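Local structure of RTX-adhesin (Marinomonas primoryensis, 5IRB) at residues A[124-127]-A[128-131]; A[294-297]-A[298-302]; A[117-120]-A[121-125]; A[266-269]-A[270-274]. The protein is a calcium-binding part of a giant bacterial adhesin that attaches its Antarctic host bacterium to diatoms and ice, here a rod of tandem beta-rich domains. All coordinates share one frame; numbering follows the deposited sequence. Where two conformers were deposited one is given.

Contact 1 (A[124-127]-A[128-131]). With CA (calcium ion), chain F.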
loop_
_atom_site.group_PDB
_atom_site.type_symbol
_atom_site.label_atom_id
_atom_site.label_comp_id
_atom_site.label_asym_id
_atom_site.label_seq_id
_atom_site.Cartn_x
_atom_site.Cartn_y
_atom_site.Cartn_z
ATOM N N VAL A 124 1.316 -12.298 -9.439
ATOM C CA VAL A 124 0.312 -13.324 -9.727
ATOM C C VAL A 124 0.195 -14.331 -8.571
ATOM O O VAL A 124 1.193 -14.906 -8.101
ATOM C CB VAL A 124 0.647 -14.063 -11.046
ATOM C CG1 VAL A 124 -0.367 -15.150 -11.333
ATOM C CG2 VAL A 124 0.709 -13.067 -12.188
ATOM N N VAL A 125 -1.030 -14.576 -8.122
ATOM C CA VAL A 125 -1.242 -15.578 -7.084
ATOM C C VAL A 125 -1.503 -16.930 -7.732
ATOM O O VAL A 125 -2.568 -17.144 -8.318
ATOM C CB VAL A 125 -2.411 -15.228 -6.159
ATOM C CG1 VAL A 125 -2.641 -16.358 -5.157
ATOM C CG2 VAL A 125 -2.112 -13.920 -5.394
ATOM N N ASN A 126 -0.540 -17.843 -7.639
ATOM C CA ASN A 126 -0.750 -19.173 -8.214
ATOM C C ASN A 126 -1.405 -20.145 -7.227
ATOM O O ASN A 126 -1.699 -19.770 -6.091
ATOM C CB ASN A 126 0.566 -19.759 -8.774
ATOM C CG ASN A 126 1.554 -20.185 -7.688
ATOM O OD1 ASN A 126 1.209 -20.319 -6.509
ATOM N ND2 ASN A 126 2.789 -20.438 -8.098
ATOM N N ALA A 127 -1.596 -21.394 -7.670
ATOM C CA ALA A 127 -2.286 -22.404 -6.866
ATOM C C ALA A 127 -1.662 -22.608 -5.488
ATOM O O ALA A 127 -2.344 -22.567 -4.470
ATOM C CB ALA A 127 -2.335 -23.753 -7.633
ATOM N N GLU A 128 -0.360 -22.833 -5.467
ATOM C CA GLU A 128 0.368 -23.037 -4.229
ATOM C C GLU A 128 0.371 -21.819 -3.315
ATOM O O GLU A 128 0.251 -21.948 -2.094
ATOM C CB GLU A 128 1.789 -23.485 -4.567
ATOM C CG GLU A 128 2.847 -23.252 -3.508
ATOM C CD GLU A 128 4.152 -23.973 -3.841
ATOM O OE1 GLU A 128 4.367 -24.354 -5.026
ATOM O OE2 GLU A 128 4.997 -24.096 -2.923
ATOM N N GLU A 129 0.454 -20.633 -3.905
ATOM C CA GLU A 129 0.493 -19.408 -3.115
ATOM C C GLU A 129 -0.878 -19.181 -2.496
ATOM O O GLU A 129 -0.996 -18.646 -1.393
ATOM C CB GLU A 129 0.913 -18.225 -4.000
ATOM C CG GLU A 129 2.406 -18.244 -4.424
ATOM C CD GLU A 129 2.713 -17.343 -5.640
ATOM O OE1 GLU A 129 1.771 -17.096 -6.432
ATOM O OE2 GLU A 129 3.881 -16.878 -5.793
ATOM N N SER A 130 -1.911 -19.654 -3.182
ATOM C CA SER A 130 -3.277 -19.500 -2.714
ATOM C C SER A 130 -3.571 -20.361 -1.499
ATOM O O SER A 130 -4.583 -20.157 -0.836
ATOM C CB SER A 130 -4.252 -19.854 -3.824
ATOM O OG SER A 130 -4.371 -21.260 -3.914
ATOM N N ASN A 131 -2.699 -21.318 -1.197
ATOM C CA ASN A 131 -2.876 -22.127 0.005
ATOM C C ASN A 131 -1.802 -21.843 1.039
ATOM O O ASN A 131 -1.496 -22.703 1.873
ATOM C CB ASN A 131 -2.865 -23.623 -0.332
ATOM C CG ASN A 131 -4.104 -24.061 -1.090
ATOM O OD1 ASN A 131 -5.202 -24.143 -0.530
ATOM N ND2 ASN A 131 -3.929 -24.359 -2.375
HETATM CA CA CA F . 3.242 -15.537 -7.808
HETATM O O HOH W 1 5.188 -15.734 -7.515
HETATM O O HOH W 2 3.211 -17.071 -9.824
#

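Contact 2 (A[294-297]-A[298-302]). With CA (calcium ion), chain D.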
loop_
_atom_site.group_PDB
_atom_site.type_symbol
_atom_site.label_atom_id
_atom_site.label_comp_id
_atom_site.label_asym_id
_atom_site.label_seq_id
_atom_site.Cartn_x
_atom_site.Cartn_y
_atom_site.Cartn_z
ATOM N N SER A 294 3.958 -30.254 -17.681
ATOM C CA SER A 294 4.102 -28.877 -18.121
ATOM C C SER A 294 3.869 -27.849 -17.007
ATOM O O SER A 294 3.457 -28.170 -15.902
ATOM C CB SER A 294 3.155 -28.603 -19.285
ATOM O OG SER A 294 3.337 -29.549 -20.351
ATOM N N SER A 295 4.148 -26.596 -17.328
ATOM C CA SER A 295 3.889 -25.515 -16.398
ATOM C C SER A 295 3.579 -24.234 -17.169
ATOM O O SER A 295 3.990 -24.083 -18.318
ATOM C CB SER A 295 5.086 -25.369 -15.454
ATOM O OG SER A 295 6.205 -24.954 -16.204
ATOM N N ASP A 296 2.785 -23.352 -16.561
ATOM C CA ASP A 296 2.549 -22.018 -17.113
ATOM C C ASP A 296 3.494 -20.980 -16.483
ATOM O O ASP A 296 4.308 -21.318 -15.620
ATOM C CB ASP A 296 1.055 -21.631 -16.980
ATOM C CG ASP A 296 0.588 -21.428 -15.519
ATOM O OD1 ASP A 296 1.436 -21.426 -14.599
ATOM O OD2 ASP A 296 -0.641 -21.257 -15.308
ATOM N N ALA A 297 3.422 -19.734 -16.942
ATOM C CA ALA A 297 4.342 -18.705 -16.457
ATOM C C ALA A 297 4.151 -18.420 -14.977
ATOM O O ALA A 297 5.107 -18.067 -14.296
ATOM C CB ALA A 297 4.191 -17.391 -17.271
ATOM N N ALA A 298 2.930 -18.585 -14.475
ATOM C CA ALA A 298 2.674 -18.435 -13.034
ATOM C C ALA A 298 3.324 -19.502 -12.180
ATOM O O ALA A 298 3.423 -19.324 -10.971
ATOM C CB ALA A 298 1.186 -18.425 -12.761
ATOM N N GLY A 299 3.764 -20.603 -12.792
ATOM C CA GLY A 299 4.434 -21.653 -12.045
ATOM C C GLY A 299 3.558 -22.829 -11.658
ATOM O O GLY A 299 4.015 -23.730 -10.950
ATOM N N ASN A 300 2.305 -22.831 -12.104
ATOM C CA ASN A 300 1.447 -23.978 -11.877
ATOM C C ASN A 300 1.944 -25.128 -12.731
ATOM O O ASN A 300 2.565 -24.899 -13.750
ATOM C CB ASN A 300 0.004 -23.661 -12.239
ATOM C CG ASN A 300 -0.543 -22.502 -11.451
ATOM O OD1 ASN A 300 -0.511 -22.515 -10.221
ATOM N ND2 ASN A 300 -1.045 -21.497 -12.152
ATOM N N THR A 301 1.653 -26.357 -12.333
ATOM C CA THR A 301 2.059 -27.515 -13.139
ATOM C C THR A 301 0.857 -28.352 -13.511
ATOM O O THR A 301 -0.181 -28.289 -12.848
ATOM C CB THR A 301 3.057 -28.398 -12.388
ATOM O OG1 THR A 301 2.467 -28.818 -11.151
ATOM C CG2 THR A 301 4.320 -27.582 -12.074
ATOM N N VAL A 302 1.009 -29.145 -14.568
ATOM C CA VAL A 302 -0.055 -29.993 -15.069
ATOM C C VAL A 302 0.541 -31.162 -15.876
ATOM O O VAL A 302 1.536 -31.000 -16.583
ATOM C CB VAL A 302 -1.065 -29.201 -15.937
ATOM C CG1 VAL A 302 -0.406 -28.675 -17.214
ATOM C CG2 VAL A 302 -2.327 -30.057 -16.244
HETATM CA CA CA D . -2.658 -20.705 -15.991
HETATM O O HOH W 3 1.311 -31.422 -19.640
HETATM O O HOH W 4 -4.673 -20.323 -16.531
HETATM O O HOH W 5 -2.464 -22.273 -17.960
HETATM O O HOH W 6 -1.736 -19.317 -17.643
#

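Contact 3 (A[117-120]-A[121-125]). With CA (calcium ion), chain F; CA (calcium ion), chain G.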
loop_
_atom_site.group_PDB
_atom_site.type_symbol
_atom_site.label_atom_id
_atom_site.label_comp_id
_atom_site.label_asym_id
_atom_site.label_seq_id
_atom_site.Cartn_x
_atom_site.Cartn_y
_atom_site.Cartn_z
ATOM N N ASN A 117 3.758 -3.013 -2.761
ATOM C CA ASN A 117 4.608 -3.820 -3.618
ATOM C C ASN A 117 3.813 -4.911 -4.351
ATOM O O ASN A 117 2.639 -5.144 -4.062
ATOM C CB ASN A 117 5.725 -4.474 -2.785
ATOM C CG ASN A 117 6.622 -3.456 -2.092
ATOM O OD1 ASN A 117 7.043 -2.467 -2.689
ATOM N ND2 ASN A 117 6.921 -3.705 -0.824
ATOM N N SER A 118 4.469 -5.621 -5.253
ATOM C CA SER A 118 3.783 -6.717 -5.934
ATOM C C SER A 118 3.350 -7.824 -4.953
ATOM O O SER A 118 3.979 -8.047 -3.903
ATOM C CB SER A 118 4.683 -7.260 -7.058
ATOM O OG SER A 118 5.788 -7.961 -6.511
ATOM N N ILE A 119 2.195 -8.427 -5.260
ATOM C CA ILE A 119 1.641 -9.598 -4.560
ATOM C C ILE A 119 2.374 -10.878 -4.991
ATOM O O ILE A 119 2.088 -11.425 -6.042
ATOM C CB ILE A 119 0.119 -9.729 -4.810
ATOM C CG1 ILE A 119 -0.608 -8.416 -4.467
ATOM C CG2 ILE A 119 -0.478 -10.891 -4.006
ATOM C CD1 ILE A 119 -0.348 -7.850 -3.044
ATOM N N THR A 120 3.371 -11.283 -4.210
ATOM C CA THR A 120 4.366 -12.284 -4.566
ATOM C C THR A 120 5.228 -11.736 -5.699
ATOM O O THR A 120 4.981 -10.648 -6.214
ATOM C CB THR A 120 3.779 -13.680 -4.994
ATOM O OG1 THR A 120 3.357 -13.599 -6.356
ATOM C CG2 THR A 120 2.610 -14.106 -4.111
ATOM N N SER A 121 6.248 -12.503 -6.071
ATOM C CA SER A 121 7.286 -12.053 -6.982
ATOM C C SER A 121 6.821 -11.520 -8.336
ATOM O O SER A 121 7.403 -10.580 -8.856
ATOM C CB SER A 121 8.230 -13.235 -7.270
ATOM O OG SER A 121 9.550 -12.907 -6.890
ATOM N N ASP A 122 5.769 -12.115 -8.898
ATOM C CA ASP A 122 5.336 -11.770 -10.248
ATOM C C ASP A 122 3.986 -11.087 -10.258
ATOM O O ASP A 122 3.422 -10.913 -11.330
ATOM C CB ASP A 122 5.232 -13.023 -11.143
ATOM C CG ASP A 122 4.279 -14.075 -10.573
ATOM O OD1 ASP A 122 3.731 -13.862 -9.474
ATOM O OD2 ASP A 122 4.075 -15.115 -11.227
ATOM N N ASP A 123 3.460 -10.763 -9.074
ATOM C CA ASP A 123 2.174 -10.073 -8.962
ATOM C C ASP A 123 1.044 -10.995 -9.453
ATOM O O ASP A 123 -0.036 -10.532 -9.851
ATOM C CB ASP A 123 2.185 -8.751 -9.734
ATOM C CG ASP A 123 1.288 -7.698 -9.104
ATOM O OD1 ASP A 123 1.087 -7.691 -7.863
ATOM O OD2 ASP A 123 0.736 -6.911 -9.891
ATOM N N VAL A 124 1.316 -12.298 -9.439
ATOM C CA VAL A 124 0.312 -13.324 -9.727
ATOM C C VAL A 124 0.195 -14.331 -8.571
ATOM O O VAL A 124 1.193 -14.906 -8.101
ATOM C CB VAL A 124 0.647 -14.063 -11.046
ATOM C CG1 VAL A 124 -0.367 -15.150 -11.333
ATOM C CG2 VAL A 124 0.709 -13.067 -12.188
ATOM N N VAL A 125 -1.030 -14.576 -8.122
ATOM C CA VAL A 125 -1.242 -15.578 -7.084
ATOM C C VAL A 125 -1.503 -16.930 -7.732
ATOM O O VAL A 125 -2.568 -17.144 -8.318
ATOM C CB VAL A 125 -2.411 -15.228 -6.159
ATOM C CG1 VAL A 125 -2.641 -16.358 -5.157
ATOM C CG2 VAL A 125 -2.112 -13.920 -5.394
HETATM CA CA CA F . 3.242 -15.537 -7.808
HETATM CA CA CA G . 0.299 -5.328 -8.132
HETATM O O HOH W 7 0.523 -4.911 -5.324
HETATM O O HOH W 2 3.211 -17.071 -9.824
HETATM O O HOH W 1 5.188 -15.734 -7.515
HETATM O O HOH W 8 2.477 -4.520 -8.288
HETATM O O HOH W 9 -0.888 -4.591 -10.331
#

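Contact 4 (A[266-269]-A[270-274])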
loop_
_atom_site.group_PDB
_atom_site.type_symbol
_atom_site.label_atom_id
_atom_site.label_comp_id
_atom_site.label_asym_id
_atom_site.label_seq_id
_atom_site.Cartn_x
_atom_site.Cartn_y
_atom_site.Cartn_z
ATOM N N THR A 266 12.340 -35.516 -23.637
ATOM C CA THR A 266 11.705 -34.214 -23.652
ATOM C C THR A 266 11.008 -33.976 -24.978
ATOM O O THR A 266 11.302 -34.640 -25.980
ATOM C CB THR A 266 12.718 -33.076 -23.391
ATOM O OG1 THR A 266 13.722 -33.116 -24.410
ATOM C CG2 THR A 266 13.384 -33.255 -22.041
ATOM N N VAL A 267 10.063 -33.046 -24.960
ATOM C CA VAL A 267 9.331 -32.667 -26.153
ATOM C C VAL A 267 10.250 -31.837 -27.036
ATOM O O VAL A 267 10.952 -30.945 -26.524
ATOM C CB VAL A 267 8.063 -31.847 -25.788
ATOM C CG1 VAL A 267 7.280 -31.466 -27.046
ATOM C CG2 VAL A 267 7.182 -32.631 -24.848
ATOM N N ASP A 268 10.226 -32.069 -28.352
ATOM C CA ASP A 268 11.057 -31.255 -29.235
ATOM C C ASP A 268 10.252 -30.098 -29.818
ATOM O O ASP A 268 9.080 -29.939 -29.475
ATOM C CB ASP A 268 11.711 -32.107 -30.340
ATOM C CG ASP A 268 10.719 -32.693 -31.361
ATOM O OD1 ASP A 268 9.608 -32.165 -31.581
ATOM O OD2 ASP A 268 11.084 -33.727 -31.969
ATOM N N ALA A 269 10.888 -29.308 -30.691
ATOM C CA ALA A 269 10.334 -28.058 -31.229
ATOM C C ALA A 269 9.190 -28.290 -32.221
ATOM O O ALA A 269 8.400 -27.379 -32.503
ATOM C CB ALA A 269 11.435 -27.243 -31.890
ATOM N N ASN A 270 9.117 -29.507 -32.757
ATOM C CA ASN A 270 7.994 -29.875 -33.602
ATOM C C ASN A 270 6.791 -30.371 -32.833
ATOM O O ASN A 270 5.765 -30.671 -33.435
ATOM C CB ASN A 270 8.408 -30.919 -34.648
ATOM C CG ASN A 270 7.553 -30.839 -35.885
ATOM O OD1 ASN A 270 7.307 -29.752 -36.401
ATOM N ND2 ASN A 270 7.088 -31.993 -36.378
ATOM N N GLY A 271 6.928 -30.475 -31.517
ATOM C CA GLY A 271 5.939 -31.126 -30.679
ATOM C C GLY A 271 5.972 -32.662 -30.713
ATOM O O GLY A 271 4.969 -33.314 -30.446
ATOM N N GLU A 272 7.137 -33.229 -31.015
ATOM C CA GLU A 272 7.299 -34.691 -30.995
ATOM C C GLU A 272 8.277 -35.113 -29.900
ATOM O O GLU A 272 8.999 -34.284 -29.311
ATOM C CB GLU A 272 7.775 -35.213 -32.360
ATOM C CG GLU A 272 6.774 -35.001 -33.494
ATOM C CD GLU A 272 7.297 -35.466 -34.850
ATOM O OE1 GLU A 272 7.402 -36.686 -35.069
ATOM O OE2 GLU A 272 7.608 -34.603 -35.700
ATOM N N TRP A 273 8.281 -36.402 -29.604
ATOM C CA TRP A 273 9.227 -36.941 -28.651
ATOM C C TRP A 273 9.545 -38.368 -29.056
ATOM O O TRP A 273 8.713 -39.041 -29.672
ATOM C CB TRP A 273 8.670 -36.863 -27.229
ATOM C CG TRP A 273 7.328 -37.511 -27.089
ATOM C CD1 TRP A 273 6.111 -36.888 -27.133
ATOM C CD2 TRP A 273 7.062 -38.886 -26.845
ATOM N NE1 TRP A 273 5.100 -37.801 -26.970
ATOM C CE2 TRP A 273 5.661 -39.057 -26.779
ATOM C CE3 TRP A 273 7.867 -40.028 -26.687
ATOM C CZ2 TRP A 273 5.037 -40.285 -26.580
ATOM C CZ3 TRP A 273 7.251 -41.265 -26.482
ATOM C CH2 TRP A 273 5.851 -41.374 -26.413
ATOM N N SER A 274 10.754 -38.818 -28.743
ATOM C CA SER A 274 11.131 -40.221 -28.953
ATOM C C SER A 274 12.076 -40.634 -27.827
ATOM O O SER A 274 12.850 -39.809 -27.315
ATOM C CB SER A 274 11.777 -40.438 -30.328
ATOM O OG SER A 274 12.070 -41.814 -30.533
HETATM O O HOH W 10 12.277 -36.643 -27.584
#

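Contact 1 (A[124-127]-A[128-131])
Asn126 and Glu129 cross at about a right angle, and each side chain grips the backbone of the other residue. The amide and carboxylate planes are turned 37° apart. Asn126 OD1 accepts from Glu129 N at 2.7 Å, and the donor lies straight beyond the C=O. The first torsion makes this possible: CG sits between the backbone N and the carbonyl carbon (chi1 72°), which folds the amide over the following turn. In return Glu129 OE1 takes the N-H of Asn126 at 2.7 Å in a nearly straight bond of 175°. The Glu129 chain runs extended beyond CG and passes Asn126 OD1, with Glu129 CG 3.2 Å from it. Its carboxylate then meets a calcium ion with both oxygens, Glu129 OE1 and OE2 each at 2.5 Å from the metal. Val124 O binds the same ion at 2.2 Å, and Thr120 and Asp122 complete the protein ligands. The segment thus closes a calcium-binding loop just after the short edge strand 124-125. The Asn126 N-H bond to OE1 and the two metal bonds together hold the carboxylate's rotation. Further on, Ser130 N donates to Asn126 O at 2.9 Å. Ser130 OG is placed 2.5 Å from Ala127 O, a hydrogen bond whose very short length is doubtful. Asn131 ND2 adds a weak bond to that same oxygen. Val125 CG1 packs beside Ser130, 3.9 Å from its N.

Contact 2 (A[294-297]-A[298-302])
This is the tight end of the beta hairpin formed by strands 287-295 and 301-312, closed by a type I turn from Asp296 to Gly299. Ser294 and Val302 form an antiparallel hydrogen-bonded pair, with Ser294 N to Val302 O at 2.8 Å. Ser295 and Thr301 follow as a non-hydrogen-bonded pair. In the turn, Gly299 N donates to Asp296 O at 3.0 Å. Gly299 has a phi of 98°, where a side chain would press on the preceding carbonyl oxygen. The Asp296 carboxylate faces back across the turn, its CG placed between the backbone N and the carbonyl carbon (chi1 67°). Asp296 OD1 accepts from Asn300 N at 3.0 Å, from the syn side but out of the carboxylate plane. Asp296 OD2 binds a calcium ion at 2.2 Å, a site that Asp209 and Ser211 share with three waters. Asn300 acts as a second-shell residue through two bonds to this carboxylate, from its N to OD1 and from its ND2 to OD2. The same ND2 also donates to Asp209 O. The amide and carboxylate planes stand 57° apart. Asn300 ND2 reaches the syn lone pair of Asp296 OD2 at 3.2 Å, and that oxygen lies close to the amide plane.

Contact 3 (A[117-120]-A[121-125])
Thr120 O is gripped by two donors from opposite faces of its carbonyl plane. Ser118 OG donates to Thr120 O at 2.8 Å. Asp123 N reaches Thr120 O at 3.2 Å and closes a type I turn from Thr120 to Asp123. Thr120 OG1 donates to Ile119 O at 2.5 Å, in the plane of the carbonyl, at one of its lone pairs. That proton points away from the metal, and OG1 offers its oxygen to a calcium ion. Asp122 OD1 binds the same ion at 2.4 Å. Val124 N donates to Asp122 OD1 at 2.9 Å from above the carboxylate plane. This bond forms an Asx turn. The other oxygen, Asp122 OD2, accepts from a metal-bound water. Asp123 turns to a second calcium ion instead and holds it with both carboxylate oxygens. Asp123 OD1 lies 2.5 Å from that ion and takes the N-H of Ile119 on the anti lone pair at 2.9 Å. Thr205 O also binds this second ion, from strand 197-208. Beside the polar turn, Ile119 CG2 touches Val125 CG2 at 3.7 Å. Ile119 CG2 is anti to its own backbone N, which carries the methyl toward the valine. Consecutive aspartates thus serve two calcium ions. One ion sits in the loop that Glu129 completes, and the other ties this loop to strand 197-208, as part of a calcium-binding beta-rich adhesin domain.

Contact 4 (A[266-269]-A[270-274])
Asp268 CB sits 3.6 Å from Glu272 O, at the start of a side chain that folds back over its own turn. CG comes next, between the backbone N and the carbonyl carbon (chi1 67°), and this brings the carboxylate across to the backbone of Glu272. OD1 does most of the work. Asp268 OD1 accepts from Glu272 N at 2.7 Å, with the donor above the carboxylate plane by 47°. Asp268 OD1 also takes a weak bond from Asn270 N at 2.9 Å. Asp268 OD2 lies beside the Glu272 side chain, 3.6 Å from Glu272 CB. The backbone adds its own links. Asp268 N donates to Glu272 O at 2.7 Å, nearly in line with the C=O. Gly271 N bonds to Asp268 O and closes a type I turn from Asp268 to Gly271. This turn joins strands 261-266 and 272-278. Gly271 has positive phi, and Val267 CG1 packs on its CA at 3.9 Å. At the outer end, Asn270 ND2 donates to Glu272 OE2 at 2.7 Å in the modelled conformer of Glu272, one of two, so this bond is less certain. In that conformer the side chains of Asp268 and Glu272 run side by side in the same direction. One water joins Thr266 O to Ser274 N, where the two strands diverge. The side chain of Trp273 turns away from the turn and packs on Val254 and Leu256 of strand 253-258. Asp268 OD1 takes Glu272 N and, weakly, Asn270 N, so the negative charge of this carboxylate is probably partly offset.

Overall arrangement
Contacts 1 and 3 share Val124 and Val125 of strand 124-125, and both supply ligands to one calcium ion. Contact 2 lies at the turn of the hairpin of strands 287-295 and 301-312, in the following domain, and uses a different ion. It still touches contact 1 directly: Ala127 N meets Asn300 OD1, and Asn126 ND2 meets Ala298 O, both probable hydrogen bonds. Contacts 1 to 3 thus gather where two successive domains meet. Contact 4 is a surface turn with a buried inner side, Val267 and Trp273, and does not touch the others. Each contact uses an aspartate or asparagine side chain to hold a backbone N-H. In contacts 1 to 3 the same stretches also carry calcium ligands.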